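Local coordinates for protein beta-galactoside alpha-2,6-sialyltransferase (Photobacterium sp., PDB 2Z4T) that probably transfers sialic acid from a CMP-linked donor to the galactose of acceptors such as lactose in an alpha-2,6 linkage, and binds CMP and magnesium, at residues Asn31-Asp36 with Asn142-Arg147; Glu38-Glu43 with Val108-Val113; Lys257-Asp262 with Gly266-Thr271. All blocks are in the same frame, centred on the assembly; numbering follows the deposited sequence.

Contact 1 of 3, residues Asn31-Asp36 with Asn142-Arg147; sequences NKTIID and NPTAQR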
loop_
_atom_site.group_PDB
_atom_site.type_symbol
_atom_site.label_atom_id
_atom_site.label_comp_id
_atom_site.label_asym_id
_atom_site.label_seq_id
_atom_site.Cartn_x
_atom_site.Cartn_y
_atom_site.Cartn_z
ATOM N N ASN A 31 -25.224 4.757 19.295
ATOM C CA ASN A 31 -24.843 5.511 18.121
ATOM C C ASN A 31 -24.268 4.541 17.094
ATOM O O ASN A 31 -23.452 3.690 17.450
ATOM C CB ASN A 31 -23.819 6.583 18.493
ATOM C CG ASN A 31 -23.772 7.727 17.467
ATOM O OD1 ASN A 31 -23.295 7.560 16.321
ATOM N ND2 ASN A 31 -24.270 8.906 17.875
ATOM N N LYS A 32 -24.720 4.630 15.842
ATOM C CA LYS A 32 -24.275 3.733 14.776
ATOM C C LYS A 32 -24.153 4.445 13.441
ATOM O O LYS A 32 -24.837 5.446 13.203
ATOM C CB LYS A 32 -25.265 2.592 14.598
ATOM C CG LYS A 32 -24.856 1.293 15.221
ATOM C CD LYS A 32 -25.594 0.128 14.562
ATOM C CE LYS A 32 -24.935 -0.283 13.250
ATOM N NZ LYS A 32 -25.456 -1.568 12.730
ATOM N N THR A 33 -23.309 3.900 12.574
ATOM C CA THR A 33 -23.178 4.295 11.184
ATOM C C THR A 33 -23.139 2.991 10.404
ATOM O O THR A 33 -22.586 2.039 10.926
ATOM C CB THR A 33 -21.729 4.904 10.995
ATOM O OG1 THR A 33 -21.494 5.969 11.923
ATOM C CG2 THR A 33 -21.483 5.425 9.576
ATOM N N ILE A 34 -23.639 2.799 9.190
ATOM C CA ILE A 34 -24.954 2.709 8.534
ATOM C C ILE A 34 -24.999 3.404 7.199
ATOM O O ILE A 34 -24.835 4.616 7.092
ATOM C CB ILE A 34 -26.289 2.355 9.293
ATOM C CG1 ILE A 34 -27.307 3.504 9.284
ATOM C CG2 ILE A 34 -26.028 1.636 10.609
ATOM C CD1 ILE A 34 -28.709 3.069 9.632
ATOM N N ILE A 35 -25.114 2.568 6.176
ATOM C CA ILE A 35 -25.218 3.022 4.800
ATOM C C ILE A 35 -26.644 2.899 4.295
ATOM O O ILE A 35 -27.444 2.156 4.862
ATOM C CB ILE A 35 -24.285 2.241 3.868
ATOM C CG1 ILE A 35 -24.697 0.761 3.805
ATOM C CG2 ILE A 35 -22.859 2.396 4.321
ATOM C CD1 ILE A 35 -24.059 -0.028 2.665
ATOM N N ASP A 36 -26.946 3.632 3.219
ATOM C CA ASP A 36 -28.256 3.614 2.586
ATOM C C ASP A 36 -28.757 2.186 2.439
ATOM O O ASP A 36 -28.029 1.318 1.966
ATOM C CB ASP A 36 -28.198 4.295 1.212
ATOM C CG ASP A 36 -27.840 5.783 1.299
ATOM O OD1 ASP A 36 -28.266 6.545 0.399
ATOM O OD2 ASP A 36 -27.137 6.192 2.264
ATOM N N ASN A 142 -13.373 5.222 8.324
ATOM C CA ASN A 142 -14.524 4.860 7.489
ATOM C C ASN A 142 -14.946 3.422 7.701
ATOM O O ASN A 142 -14.773 2.585 6.815
ATOM C CB ASN A 142 -14.203 5.093 6.008
ATOM C CG ASN A 142 -13.657 6.478 5.745
ATOM O OD1 ASN A 142 -12.463 6.653 5.506
ATOM N ND2 ASN A 142 -14.524 7.476 5.808
ATOM N N PRO A 143 -15.508 3.126 8.881
ATOM C CA PRO A 143 -15.925 1.758 9.234
ATOM C C PRO A 143 -16.849 1.065 8.225
ATOM O O PRO A 143 -16.824 -0.162 8.127
ATOM C CB PRO A 143 -16.660 1.938 10.572
ATOM C CG PRO A 143 -16.918 3.461 10.690
ATOM C CD PRO A 143 -15.774 4.088 9.969
ATOM N N THR A 144 -17.652 1.817 7.482
ATOM C CA THR A 144 -18.642 1.181 6.611
ATOM C C THR A 144 -18.151 1.010 5.179
ATOM O O THR A 144 -18.872 0.459 4.341
ATOM C CB THR A 144 -19.979 1.946 6.557
ATOM O OG1 THR A 144 -19.771 3.223 5.956
ATOM C CG2 THR A 144 -20.613 2.110 7.941
ATOM N N ALA A 145 -16.942 1.489 4.885
ATOM C CA ALA A 145 -16.343 1.232 3.567
ATOM C C ALA A 145 -16.077 -0.253 3.368
ATOM O O ALA A 145 -15.676 -0.948 4.312
ATOM C CB ALA A 145 -15.050 2.035 3.380
ATOM N N GLN A 146 -16.340 -0.733 2.151
ATOM C CA GLN A 146 -15.959 -2.079 1.707
ATOM C C GLN A 146 -14.622 -1.968 0.997
ATOM O O GLN A 146 -14.353 -0.970 0.308
ATOM C CB GLN A 146 -16.978 -2.650 0.710
ATOM C CG GLN A 146 -18.260 -3.245 1.323
ATOM C CD GLN A 146 -18.008 -4.375 2.341
ATOM O OE1 GLN A 146 -18.728 -4.496 3.328
ATOM N NE2 GLN A 146 -16.986 -5.198 2.100
ATOM N N ARG A 147 -13.796 -3.002 1.118
ATOM C CA ARG A 147 -12.441 -2.929 0.583
ATOM C C ARG A 147 -12.099 -4.128 -0.277
ATOM O O ARG A 147 -12.258 -5.277 0.133
ATOM C CB ARG A 147 -11.431 -2.737 1.708
ATOM C CG ARG A 147 -11.722 -1.510 2.518
ATOM C CD ARG A 147 -10.624 -1.189 3.531
ATOM N NE ARG A 147 -11.033 0.011 4.242
ATOM C CZ ARG A 147 -11.830 0.010 5.309
ATOM N NH1 ARG A 147 -12.242 -1.140 5.829
ATOM N NH2 ARG A 147 -12.197 1.164 5.861
#
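The flat peptide joining Thr33 to Ile34 has the CG2 methyl of Thr144 over one face, off to one side of the C-N bond, 3.6 Å from Thr33 O and 3.3 Å from Ile34 N. Thr144 thus carries the contact from its side, at the tip of the type I turn Asn142-Ala145. Its CG2 lies anti to its own carbonyl carbon while OG1 stands between the backbone N and that carbon (chi1 65°), so the two branches reach different partners. CG2 also meets Thr33 CG2 at 3.8 Å, the two side chains crossing at about a right angle. The OG1 branch lies alongside Ile35, whose CG2 comes within 3.6 Å of Thr144 OG1 and covers its CB as well. All of this is van der Waals packing over a small area. Thr33 OG1 turns to another partner, Asn111 ND2 on strand 103-122. Behind the turn, the guanidinium of Arg147 makes a salt bridge from NE to Glu118. The contact sets residues Thr33-Ile35, on strand 26-35 of the immunoglobulin-like domain, against the link from helix 126-141 to strand 146-151 in the glycosyltransferase part, with Val113 of strand 103-122 also touching Thr144.

Contact 2 of 3, residues Glu38-Glu43 with Val108-Val113; sequences EYVNLE and VTLNVV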
loop_
_atom_site.group_PDB
_atom_site.type_symbol
_atom_site.label_atom_id
_atom_site.label_comp_id
_atom_site.label_asym_id
_atom_site.label_seq_id
_atom_site.Cartn_x
_atom_site.Cartn_y
_atom_site.Cartn_z
ATOM N N GLU A 38 -29.280 -0.112 4.483
ATOM C CA GLU A 38 -28.821 -1.081 5.452
ATOM C C GLU A 38 -29.931 -1.340 6.469
ATOM O O GLU A 38 -30.607 -0.411 6.938
ATOM C CB GLU A 38 -27.537 -0.627 6.146
ATOM C CG GLU A 38 -26.958 -1.670 7.104
ATOM C CD GLU A 38 -25.640 -1.240 7.734
ATOM O OE1 GLU A 38 -24.952 -0.349 7.165
ATOM O OE2 GLU A 38 -25.292 -1.794 8.806
ATOM N N TYR A 39 -30.127 -2.624 6.748
ATOM C CA TYR A 39 -31.023 -3.109 7.769
ATOM C C TYR A 39 -30.333 -3.027 9.132
ATOM O O TYR A 39 -29.137 -3.343 9.272
ATOM C CB TYR A 39 -31.435 -4.553 7.454
ATOM C CG TYR A 39 -32.237 -5.187 8.566
ATOM C CD1 TYR A 39 -31.660 -6.139 9.410
ATOM C CD2 TYR A 39 -33.569 -4.808 8.801
ATOM C CE1 TYR A 39 -32.386 -6.714 10.449
ATOM C CE2 TYR A 39 -34.305 -5.378 9.844
ATOM C CZ TYR A 39 -33.697 -6.329 10.662
ATOM O OH TYR A 39 -34.393 -6.892 11.704
ATOM N N VAL A 40 -31.090 -2.584 10.130
ATOM C CA VAL A 40 -30.584 -2.453 11.485
ATOM C C VAL A 40 -31.577 -3.093 12.418
ATOM O O VAL A 40 -32.787 -2.855 12.315
ATOM C CB VAL A 40 -30.476 -0.979 11.934
ATOM C CG1 VAL A 40 -29.699 -0.879 13.227
ATOM C CG2 VAL A 40 -29.826 -0.116 10.866
ATOM N N ASN A 41 -31.062 -3.898 13.332
ATOM C CA ASN A 41 -31.834 -4.368 14.449
ATOM C C ASN A 41 -31.077 -4.187 15.763
ATOM O O ASN A 41 -30.060 -4.849 15.998
ATOM C CB ASN A 41 -32.228 -5.817 14.261
ATOM C CG ASN A 41 -33.196 -6.266 15.316
ATOM O OD1 ASN A 41 -32.803 -6.848 16.327
ATOM N ND2 ASN A 41 -34.469 -5.934 15.125
ATOM N N LEU A 42 -31.584 -3.290 16.609
ATOM C CA LEU A 42 -30.886 -2.882 17.830
ATOM C C LEU A 42 -31.710 -3.080 19.075
ATOM O O LEU A 42 -32.865 -2.663 19.139
ATOM C CB LEU A 42 -30.499 -1.405 17.765
ATOM C CG LEU A 42 -29.423 -1.043 16.751
ATOM C CD1 LEU A 42 -29.345 0.476 16.611
ATOM C CD2 LEU A 42 -28.045 -1.671 17.092
ATOM N N GLU A 43 -31.090 -3.692 20.076
ATOM C CA GLU A 43 -31.690 -3.850 21.389
ATOM C C GLU A 43 -31.511 -2.541 22.134
ATOM O O GLU A 43 -30.414 -2.008 22.149
ATOM C CB GLU A 43 -31.001 -4.990 22.148
ATOM C CG GLU A 43 -31.216 -6.378 21.536
ATOM C CD GLU A 43 -32.683 -6.817 21.571
ATOM O OE1 GLU A 43 -33.127 -7.462 20.591
ATOM O OE2 GLU A 43 -33.393 -6.505 22.564
ATOM N N VAL A 108 -31.256 6.666 20.444
ATOM C CA VAL A 108 -30.535 5.992 19.354
ATOM C C VAL A 108 -30.259 6.972 18.221
ATOM O O VAL A 108 -31.153 7.667 17.776
ATOM C CB VAL A 108 -31.343 4.779 18.794
ATOM C CG1 VAL A 108 -30.686 4.186 17.513
ATOM C CG2 VAL A 108 -31.484 3.711 19.853
ATOM N N THR A 109 -29.014 7.014 17.763
ATOM C CA THR A 109 -28.635 7.851 16.638
ATOM C C THR A 109 -28.069 6.990 15.523
ATOM O O THR A 109 -27.122 6.242 15.728
ATOM C CB THR A 109 -27.602 8.910 17.043
ATOM O OG1 THR A 109 -28.208 9.809 17.961
ATOM C CG2 THR A 109 -27.181 9.729 15.852
ATOM N N LEU A 110 -28.663 7.095 14.344
ATOM C CA LEU A 110 -28.147 6.417 13.172
ATOM C C LEU A 110 -27.581 7.470 12.222
ATOM O O LEU A 110 -28.318 8.329 11.710
ATOM C CB LEU A 110 -29.233 5.560 12.506
ATOM C CG LEU A 110 -29.931 4.515 13.400
ATOM C CD1 LEU A 110 -30.951 3.690 12.628
ATOM C CD2 LEU A 110 -28.944 3.572 14.055
ATOM N N ASN A 111 -26.259 7.419 12.032
ATOM C CA ASN A 111 -25.580 8.204 11.016
ATOM C C ASN A 111 -25.649 7.406 9.721
ATOM O O ASN A 111 -24.962 6.366 9.575
ATOM C CB ASN A 111 -24.111 8.467 11.408
ATOM C CG ASN A 111 -23.946 8.818 12.902
ATOM O OD1 ASN A 111 -24.417 9.870 13.362
ATOM N ND2 ASN A 111 -23.277 7.927 13.665
ATOM N N VAL A 112 -26.503 7.862 8.808
ATOM C CA VAL A 112 -26.630 7.246 7.488
ATOM C C VAL A 112 -25.676 7.925 6.492
ATOM O O VAL A 112 -25.732 9.145 6.284
ATOM C CB VAL A 112 -28.095 7.254 6.931
ATOM C CG1 VAL A 112 -28.157 6.449 5.632
ATOM C CG2 VAL A 112 -29.100 6.679 7.958
ATOM N N VAL A 113 -24.794 7.129 5.893
ATOM C CA VAL A 113 -23.740 7.671 5.020
ATOM C C VAL A 113 -23.774 6.908 3.705
ATOM O O VAL A 113 -24.247 5.758 3.672
ATOM C CB VAL A 113 -22.338 7.551 5.674
ATOM C CG1 VAL A 113 -22.305 8.263 7.067
ATOM C CG2 VAL A 113 -21.931 6.070 5.817
#
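Leu42 reaches across to Val108 and Leu110 with a single methyl, and Val40 adds a looser touch on Leu110, so the contact across the segments is entirely apolar. Leu42 CD1 sits 4.0 Å from Val108 CG1 and is equally close, at 4.0 Å, to Leu110 CD2. Against Leu110 the two side chains slide past each other in opposite directions, whereas against Val108 they cross obliquely. Val108 offers the methyl that is anti to its backbone N (chi1 172°), which brings CG1 in front of Leu42. The other methyl of Leu110 is used separately: its CD1 is 4.3 Å from Val40 CG2, so the forked end of Leu110 divides its two branches between Val40 and Leu42.

Several polar side chains bond outside the pair. Glu38 accepts a hydrogen bond at OE1 from Ile35 N, and Asn111 ND2 bonds Asn31 OD1. Tyr39 OH bonds Ser78 OG on strand 77-80, and Asn41 ND2 bonds Ser76 OG just before that strand.

As for the backbones, the strands run nearly antiparallel, 160° apart, but their axes stay 10.8 Å away from each other, a sheet-to-sheet distance bridged by side chains. This is face-to-face packing in the core of an immunoglobulin-like beta-sandwich. Strand 39-42 pairs with strand 77-80 in one layer, while strand 103-122 lies between strands 26-35 and 88-98 in the other; Ile34, Leu77, Val79 and Phe92 extend the apolar filling around Val40, Val108 and Leu110.

Contact 3 of 3, residues Lys257-Asp262 with Gly266-Thr271; sequences KDYLED and GINEDT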
loop_
_atom_site.group_PDB
_atom_site.type_symbol
_atom_site.label_atom_id
_atom_site.label_comp_id
_atom_site.label_asym_id
_atom_site.label_seq_id
_atom_site.Cartn_x
_atom_site.Cartn_y
_atom_site.Cartn_z
ATOM N N LYS A 257 -3.761 13.088 -21.894
ATOM C CA LYS A 257 -5.083 13.263 -21.309
ATOM C C LYS A 257 -6.222 12.852 -22.249
ATOM O O LYS A 257 -7.123 12.119 -21.845
ATOM C CB LYS A 257 -5.296 14.689 -20.802
ATOM C CG LYS A 257 -6.761 15.097 -20.745
ATOM C CD LYS A 257 -7.017 16.089 -19.655
ATOM C CE LYS A 257 -8.138 17.056 -20.004
ATOM N NZ LYS A 257 -9.424 16.386 -20.349
ATOM N N ASP A 258 -6.184 13.338 -23.488
ATOM C CA ASP A 258 -7.263 13.065 -24.448
ATOM C C ASP A 258 -7.323 11.574 -24.740
ATOM O O ASP A 258 -8.406 10.988 -24.852
ATOM C CB ASP A 258 -7.061 13.847 -25.754
ATOM C CG ASP A 258 -7.075 15.354 -25.540
ATOM O OD1 ASP A 258 -7.879 15.849 -24.719
ATOM O OD2 ASP A 258 -6.283 16.051 -26.201
ATOM N N TYR A 259 -6.140 10.971 -24.835
ATOM C CA TYR A 259 -6.020 9.558 -25.127
ATOM C C TYR A 259 -6.670 8.758 -24.006
ATOM O O TYR A 259 -7.556 7.923 -24.268
ATOM C CB TYR A 259 -4.556 9.149 -25.312
ATOM C CG TYR A 259 -4.390 7.658 -25.376
ATOM C CD1 TYR A 259 -4.689 6.945 -26.543
ATOM C CD2 TYR A 259 -3.961 6.945 -24.255
ATOM C CE1 TYR A 259 -4.546 5.549 -26.577
ATOM C CE2 TYR A 259 -3.815 5.577 -24.286
ATOM C CZ TYR A 259 -4.103 4.881 -25.436
ATOM O OH TYR A 259 -3.946 3.517 -25.427
ATOM N N LEU A 260 -6.242 9.048 -22.776
ATOM C CA LEU A 260 -6.763 8.380 -21.585
ATOM C C LEU A 260 -8.268 8.605 -21.469
ATOM O O LEU A 260 -9.027 7.655 -21.249
ATOM C CB LEU A 260 -6.022 8.836 -20.307
ATOM C CG LEU A 260 -6.352 8.134 -18.986
ATOM C CD1 LEU A 260 -6.099 6.645 -19.089
ATOM C CD2 LEU A 260 -5.561 8.691 -17.815
ATOM N N GLU A 261 -8.694 9.856 -21.640
ATOM C CA GLU A 261 -10.113 10.191 -21.648
ATOM C C GLU A 261 -10.927 9.378 -22.663
ATOM O O GLU A 261 -11.990 8.864 -22.325
ATOM C CB GLU A 261 -10.333 11.687 -21.885
ATOM C CG GLU A 261 -11.742 12.126 -21.483
ATOM C CD GLU A 261 -11.910 13.625 -21.434
ATOM O OE1 GLU A 261 -11.113 14.340 -22.095
ATOM O OE2 GLU A 261 -12.841 14.079 -20.731
ATOM N N ASP A 262 -10.415 9.267 -23.888
ATOM C CA ASP A 262 -11.082 8.532 -24.957
ATOM C C ASP A 262 -11.138 7.032 -24.723
ATOM O O ASP A 262 -12.111 6.375 -25.124
ATOM C CB ASP A 262 -10.418 8.815 -26.310
ATOM C CG ASP A 262 -10.689 10.219 -26.810
ATOM O OD1 ASP A 262 -11.629 10.879 -26.302
ATOM O OD2 ASP A 262 -9.943 10.667 -27.702
ATOM N N GLY A 266 -14.490 4.898 -24.078
ATOM C CA GLY A 266 -14.716 3.836 -25.037
ATOM C C GLY A 266 -14.632 4.309 -26.469
ATOM O O GLY A 266 -14.810 3.508 -27.388
ATOM N N ILE A 267 -14.371 5.603 -26.661
ATOM C CA ILE A 267 -14.261 6.201 -27.997
ATOM C C ILE A 267 -13.037 5.678 -28.744
ATOM O O ILE A 267 -13.073 5.503 -29.953
ATOM C CB ILE A 267 -14.195 7.757 -27.952
ATOM C CG1 ILE A 267 -15.516 8.351 -27.434
ATOM C CG2 ILE A 267 -13.822 8.330 -29.338
ATOM C CD1 ILE A 267 -15.536 9.899 -27.306
ATOM N N ASN A 268 -11.951 5.445 -28.016
ATOM C CA ASN A 268 -10.752 4.873 -28.606
ATOM C C ASN A 268 -10.518 3.482 -28.028
ATOM O O ASN A 268 -10.494 3.296 -26.801
ATOM C CB ASN A 268 -9.553 5.797 -28.377
ATOM C CG ASN A 268 -8.263 5.275 -29.003
ATOM O OD1 ASN A 268 -8.190 4.141 -29.476
ATOM N ND2 ASN A 268 -7.235 6.112 -28.998
ATOM N N GLU A 269 -10.346 2.520 -28.935
ATOM C CA GLU A 269 -10.212 1.101 -28.608
ATOM C C GLU A 269 -8.775 0.679 -28.421
ATOM O O GLU A 269 -8.506 -0.308 -27.741
ATOM C CB GLU A 269 -10.817 0.245 -29.713
ATOM C CG GLU A 269 -12.233 0.639 -30.101
ATOM C CD GLU A 269 -13.279 0.128 -29.134
ATOM O OE1 GLU A 269 -14.211 -0.550 -29.614
ATOM O OE2 GLU A 269 -13.182 0.394 -27.913
ATOM N N ASP A 270 -7.851 1.407 -29.043
ATOM C CA ASP A 270 -6.433 1.148 -28.870
ATOM C C ASP A 270 -6.048 1.451 -27.416
ATOM O O ASP A 270 -5.857 2.619 -27.045
ATOM C CB ASP A 270 -5.602 1.985 -29.856
ATOM C CG ASP A 270 -4.109 1.690 -29.771
ATOM O OD1 ASP A 270 -3.353 2.141 -30.667
ATOM O OD2 ASP A 270 -3.678 1.008 -28.814
ATOM N N THR A 271 -5.950 0.397 -26.602
ATOM C CA THR A 271 -5.579 0.537 -25.187
ATOM C C THR A 271 -4.079 0.278 -24.949
ATOM O O THR A 271 -3.671 -0.145 -23.869
ATOM C CB THR A 271 -6.434 -0.385 -24.292
ATOM O OG1 THR A 271 -6.257 -1.740 -24.706
ATOM C CG2 THR A 271 -7.922 -0.033 -24.399
#
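After the last turn of helix 249-265 the backbone of Gly266 swings to positive phi and the chain folds back, bringing the amides of Ile267 and Asn268 onto the carbonyl of Asp262. Asn268 N gives the straight bond, 3.0 Å to Asp262 O with an N-H...O angle of 172°, although it approaches from above the carbonyl plane and not along a lone pair. Ile267 N lies at 2.8 Å from Asp262 O, but its bond is bent and weak. Asp262 CB rests on Asn268 CB at 3.8 Å, and Ile267 CD1 passes near the Asp262 carboxylate. The helix end is a Schellman motif closed by Gly266, and directly after it Asn268 forms an Asx turn, its OD1 accepting from Asp270 N at 2.8 Å. That bond limits the rotation of the Asn268 amide, whose ND2 lies 3.6 Å from Tyr259 CD1; ring and amide planes stand nearly perpendicular, 88° apart. One turn back on the helix, Tyr259 has CG anti to its backbone N (chi1 170°), which lays the ring alongside the returning loop, within bonding distance of Asp270 O. Its OH donates to Asp270 O at 2.7 Å, from a position tilted off the carbonyl plane, and also bonds with Asn273 N, so the phenol holds the loop at two points. Asp270 OD2 in turn bonds Ser272 OG. On the inner side of the helix, Leu260 packs against Phe206 and Val210 of helix 205-216 and against Trp282 and Leu285 of helix 282-285.

Contacts 1 and 2 are neighbours, their centres 10 Å apart. Both reach the mixed sheet, contact 2 through strand 103-122 and contact 1 through its neighbours 26-35 and 146-151, and the backbones of Lys32 and Asn111 meet in a probable hydrogen bond where strands 26-35 and 103-122 pair. Along the chain contact 2 is nested within the loop that contact 1 closes: it packs the inside of the immunoglobulin-like sandwich, while contact 1 sets the edge of that domain against the GT-B part. Contact 3 comes later, on the surface of the glycosyltransferase part, its centre 35 Å and 43 Å from those of contacts 1 and 2. All three lie away from the CMP, lactose and magnesium sites.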